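Local coordinates for histidine triad protein (PDB 5CS2) that probably hydrolyses diadenosine triphosphate to AMP and ADP as a member of the histidine triad family, and binds the anti-plasmodial natural product cyclomarin A, at residues 79-82 with 83-87. Residues are numbered along the deposited sequence; the frame is centred on the assembly and turned at random.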
loop_
_atom_site.group_PDB
_atom_site.type_symbol
_atom_site.label_atom_id
_atom_site.label_comp_id
_atom_site.label_asym_id
_atom_site.label_seq_id
_atom_site.Cartn_x
_atom_site.Cartn_y
_atom_site.Cartn_z
ATOM N N ASN A 79 -0.507 -7.060 -1.722
ATOM C CA ASN A 79 0.521 -6.334 -0.987
ATOM C C ASN A 79 1.843 -7.063 -0.952
ATOM O O ASN A 79 2.882 -6.400 -1.057
ATOM C CB ASN A 79 0.029 -5.927 0.371
ATOM C CG ASN A 79 -0.832 -4.687 0.217
ATOM O OD1 ASN A 79 -0.397 -3.636 -0.276
ATOM N ND2 ASN A 79 -2.116 -4.837 0.479
ATOM N N LEU A 80 1.820 -8.386 -0.866
ATOM C CA LEU A 80 3.063 -9.168 -0.997
ATOM C C LEU A 80 3.602 -9.024 -2.427
ATOM O O LEU A 80 4.805 -8.849 -2.610
ATOM C CB LEU A 80 2.852 -10.632 -0.629
ATOM C CG LEU A 80 2.525 -10.932 0.845
ATOM C CD1 LEU A 80 2.317 -12.421 1.032
ATOM C CD2 LEU A 80 3.622 -10.421 1.804
ATOM N N LEU A 81 2.699 -9.011 -3.447
ATOM C CA LEU A 81 3.122 -8.780 -4.837
ATOM C C LEU A 81 3.759 -7.393 -5.002
ATOM O O LEU A 81 4.760 -7.240 -5.684
ATOM C CB LEU A 81 1.904 -8.946 -5.796
ATOM C CG LEU A 81 2.225 -8.750 -7.273
ATOM C CD1 LEU A 81 3.293 -9.778 -7.747
ATOM C CD2 LEU A 81 0.978 -8.918 -8.119
ATOM N N CYS A 82 3.180 -6.369 -4.364
ATOM C CA CYS A 82 3.732 -5.028 -4.387
ATOM C C CYS A 82 5.165 -5.006 -3.863
ATOM O O CYS A 82 6.041 -4.429 -4.517
ATOM C CB CYS A 82 2.857 -4.054 -3.604
ATOM S SG CYS A 82 3.479 -2.362 -3.649
ATOM N N ASN A 83 5.377 -5.581 -2.683
ATOM C CA ASN A 83 6.718 -5.613 -2.064
ATOM C C ASN A 83 7.704 -6.357 -2.997
ATOM O O ASN A 83 8.786 -5.831 -3.274
ATOM C CB ASN A 83 6.638 -6.274 -0.691
ATOM C CG ASN A 83 7.879 -6.034 0.112
ATOM O OD1 ASN A 83 8.820 -6.826 0.074
ATOM N ND2 ASN A 83 7.878 -4.984 0.896
ATOM N N PHE A 84 7.284 -7.522 -3.524
ATOM C CA PHE A 84 8.069 -8.331 -4.467
ATOM C C PHE A 84 8.413 -7.499 -5.704
ATOM O O PHE A 84 9.562 -7.519 -6.156
ATOM C CB PHE A 84 7.300 -9.596 -4.862
ATOM C CG PHE A 84 8.000 -10.437 -5.916
ATOM C CD1 PHE A 84 9.105 -11.224 -5.582
ATOM C CD2 PHE A 84 7.608 -10.374 -7.252
ATOM C CE1 PHE A 84 9.757 -11.993 -6.553
ATOM C CE2 PHE A 84 8.297 -11.109 -8.236
ATOM C CZ PHE A 84 9.346 -11.932 -7.871
ATOM N N MET A 85 7.409 -6.762 -6.288
ATOM C CA MET A 85 7.661 -5.968 -7.485
ATOM C C MET A 85 8.562 -4.768 -7.246
ATOM O O MET A 85 9.336 -4.429 -8.127
ATOM C CB MET A 85 6.350 -5.554 -8.177
ATOM C CG MET A 85 5.636 -6.719 -8.845
ATOM S SD MET A 85 6.689 -7.730 -9.985
ATOM C CE MET A 85 7.365 -6.553 -10.959
ATOM N N CYS A 86 8.553 -4.169 -6.024
ATOM C CA CYS A 86 9.500 -3.100 -5.727
ATOM C C CYS A 86 10.911 -3.669 -5.725
ATOM O O CYS A 86 11.822 -3.010 -6.214
ATOM C CB CYS A 86 9.179 -2.417 -4.408
ATOM S SG CYS A 86 7.711 -1.394 -4.499
ATOM N N TYR A 87 11.071 -4.901 -5.244
ATOM C CA TYR A 87 12.381 -5.579 -5.281
ATOM C C TYR A 87 12.840 -5.787 -6.737
ATOM O O TYR A 87 13.930 -5.352 -7.104
ATOM C CB TYR A 87 12.316 -6.907 -4.531
ATOM C CG TYR A 87 13.612 -7.697 -4.552
ATOM C CD1 TYR A 87 14.698 -7.321 -3.757
ATOM C CD2 TYR A 87 13.764 -8.800 -5.386
ATOM C CE1 TYR A 87 15.881 -8.064 -3.749
ATOM C CE2 TYR A 87 14.957 -9.526 -5.416
ATOM C CZ TYR A 87 16.002 -9.164 -4.582
ATOM O OH TYR A 87 17.163 -9.898 -4.583
#
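The ring of Phe84 meets Leu81 obliquely, CD1 of the leucine standing 4.4 Å from Phe84 CD2, while Phe199 of the C-terminal helix makes an edge-to-face contact with the same ring and Tyr5 and Leu9 of helix 4-11 also pack on it. The same Leu81 CD1 lies 4.0 Å from Met85 CG, one turn further on, where the two side chains run alongside each other and point the same way. With CG of Leu81 anti to the backbone N (chi1 -179°), the turn at chi2 (60°) carries CD1 forward along the helix, within touching distance of both neighbours. Met85 folds back on itself at chi2 and chi3, and packs on Ile56, Leu58 and Ile119 of the sheet. One residue on from each, about 100° round the helix, the sulfurs of Cys82 and Cys86 approach to 4.4 Å, too far for a disulfide, and both side chains rest on Ile119. In the backbone, i to i+4 hydrogen bonds tie the turns together: Phe84 N to Leu80 O at 3.0 Å is nearly straight, and Met85 N to Leu81 O spans 2.8 Å. On another flank, the amide of Asn83 is hydrogen-bonded to Lys4 NZ through OD1 and, through ND2, to the Tyr67 carbonyl of the second subunit. One helix thus joins the sheet, the terminal helices and the second subunit, its apolar side packed across the antiparallel sheet whose strand 116-122 begins within the predicted histidine triad motif, as in the alpha-beta HIT fold and its dimer.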